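Local coordinates for TCP pilus virulence regulatory protein (Vibrio cholerae, PDB 3GBG) that probably regulates transcription of toxin-coregulated pilus virulence genes as an AraC-family DNA-binding protein and binds the fatty acid palmitoleic acid, at residues Ser57-Lys62 / Leu114-Cys119. Residues are numbered along the deposited sequence; the frame is centred on the assembly and turned at random.
Sequences SIILLK and LLLWNC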
# COMPACT_ATOMS: atom_id res chain seq x y z
N SER A 57 1.70 13.40 11.08
CA SER A 57 0.54 12.72 10.53
C SER A 57 0.97 11.39 9.93
O SER A 57 1.90 11.34 9.13
CB SER A 57 -0.10 13.58 9.44
OG SER A 57 -0.25 14.92 9.86
N ILE A 58 0.28 10.32 10.30
CA ILE A 58 0.60 9.01 9.77
C ILE A 58 -0.61 8.49 8.99
O ILE A 58 -1.72 8.46 9.51
CB ILE A 58 0.97 8.02 10.91
CG1 ILE A 58 1.08 6.59 10.36
CG2 ILE A 58 -0.04 8.10 12.02
CD1 ILE A 58 2.23 6.38 9.39
N ILE A 59 -0.38 8.13 7.73
CA ILE A 59 -1.44 7.62 6.87
C ILE A 59 -1.33 6.11 6.78
O ILE A 59 -0.24 5.58 6.54
CB ILE A 59 -1.36 8.20 5.43
CG1 ILE A 59 -1.51 9.73 5.45
CG2 ILE A 59 -2.46 7.59 4.57
CD1 ILE A 59 -0.25 10.47 5.85
N LEU A 60 -2.44 5.42 6.98
CA LEU A 60 -2.44 3.96 6.92
C LEU A 60 -3.26 3.50 5.72
O LEU A 60 -4.37 3.99 5.49
CB LEU A 60 -3.03 3.38 8.21
CG LEU A 60 -2.38 3.81 9.54
CD1 LEU A 60 -3.12 3.15 10.70
CD2 LEU A 60 -0.92 3.42 9.55
N LEU A 61 -2.71 2.55 4.97
CA LEU A 61 -3.39 2.01 3.79
C LEU A 61 -3.76 0.55 4.07
O LEU A 61 -2.89 -0.27 4.40
CB LEU A 61 -2.48 2.11 2.57
CG LEU A 61 -1.98 3.54 2.29
CD1 LEU A 61 -1.09 3.56 1.05
CD2 LEU A 61 -3.19 4.46 2.09
N LYS A 62 -5.04 0.22 3.94
CA LYS A 62 -5.50 -1.14 4.22
C LYS A 62 -5.19 -2.13 3.10
O LYS A 62 -5.40 -1.84 1.93
CB LYS A 62 -7.01 -1.12 4.49
CG LYS A 62 -7.53 -2.41 5.11
CD LYS A 62 -8.91 -2.25 5.72
CE LYS A 62 -10.01 -2.38 4.68
NZ LYS A 62 -10.04 -3.76 4.10
N LEU A 114 -8.42 4.24 3.84
CA LEU A 114 -7.33 5.19 4.07
C LEU A 114 -7.56 5.86 5.43
O LEU A 114 -8.49 6.65 5.59
CB LEU A 114 -7.30 6.23 2.94
CG LEU A 114 -6.04 7.09 2.81
CD1 LEU A 114 -5.96 7.68 1.42
CD2 LEU A 114 -6.04 8.17 3.88
N LEU A 115 -6.72 5.52 6.40
CA LEU A 115 -6.84 6.07 7.74
C LEU A 115 -5.73 7.06 8.07
O LEU A 115 -4.55 6.75 7.92
CB LEU A 115 -6.86 4.95 8.78
CG LEU A 115 -8.08 4.01 8.77
CD1 LEU A 115 -8.06 3.13 7.53
CD2 LEU A 115 -8.05 3.14 10.02
N LEU A 116 -6.12 8.24 8.52
CA LEU A 116 -5.16 9.28 8.89
C LEU A 116 -5.09 9.41 10.41
O LEU A 116 -6.12 9.49 11.08
CB LEU A 116 -5.58 10.62 8.29
CG LEU A 116 -4.99 11.88 8.94
CD1 LEU A 116 -3.49 11.97 8.69
CD2 LEU A 116 -5.69 13.10 8.36
N TRP A 117 -3.88 9.43 10.95
CA TRP A 117 -3.70 9.56 12.39
C TRP A 117 -2.71 10.65 12.75
O TRP A 117 -1.56 10.64 12.29
CB TRP A 117 -3.25 8.22 12.99
CG TRP A 117 -3.04 8.28 14.48
CD1 TRP A 117 -1.89 8.65 15.13
CD2 TRP A 117 -4.01 8.03 15.50
NE1 TRP A 117 -2.10 8.64 16.49
CE2 TRP A 117 -3.39 8.27 16.74
CE3 TRP A 117 -5.36 7.63 15.48
CZ2 TRP A 117 -4.06 8.11 17.96
CZ3 TRP A 117 -6.03 7.48 16.69
CH2 TRP A 117 -5.38 7.72 17.91
N ASN A 118 -3.16 11.61 13.55
CA ASN A 118 -2.31 12.71 14.00
C ASN A 118 -1.59 12.23 15.26
O ASN A 118 -2.18 12.20 16.35
CB ASN A 118 -3.15 13.94 14.29
CG ASN A 118 -3.87 14.47 13.06
OD1 ASN A 118 -3.24 14.89 12.09
ND2 ASN A 118 -5.20 14.44 13.09
N CYS A 119 -0.32 11.87 15.12
CA CYS A 119 0.49 11.37 16.23
C CYS A 119 0.77 12.34 17.37
O CYS A 119 0.62 13.56 17.23
CB CYS A 119 1.83 10.83 15.71
SG CYS A 119 1.72 9.27 14.81
O HOH W 1 -0.66 15.31 12.56
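Strands 57-61 and 114-118 pair antiparallel at one margin of the five-stranded sheet of the N-terminal cupin-like domain, with 114-118 as the outermost strand; their directions differ by 160° and their axes approach to 4.6 Å. The register rests on two hydrogen-bonded pairs, Ile58 with Trp117 and Leu60 with Leu115, each closed by two backbone bonds, of which Ile58 N to Trp117 O (2.7 Å) is nearly linear. The intervening pairs, such as Ile59 with Leu116, are non-hydrogen-bonded and bring CA-H groups against carbonyl oxygens, as in Ile59 CA to Leu115 O at 3.4 Å.

One face of the sheet carries Ser57, Ile59, Leu61, Leu114, Leu116 and Asn118. Here Leu114 lies alongside Ile59 and Leu61, pointing the same way: its CD2 meets Ile59 CG2 at 3.7 Å, while its CG meets Leu61 CD2. The Leu61 side chain lies near the bound palmitoleic acid, which places this end of the pairing beside the ligand. The other face, with Ile58, Leu60, Leu115 and Trp117, packs against Phe151 and Val155 of helix 141-155.

CG1 of Ile58 stands anti to its backbone N (chi1 171°), leaving the CG2 methyl 3.4 Å from Trp117 CB, at the edge of the indole near its plane, and 3.5 Å from Cys119 SG. That sulfur also sits at the indole edge, in its plane. Where strand 57-61 begins and strand 114-118 ends, Ser57 OG, which is hydrogen-bonded to Asn54 N, also shares a hydrogen bond with a water at 2.8 Å, and the same water donates to Asn118 OD1 at 2.7 Å.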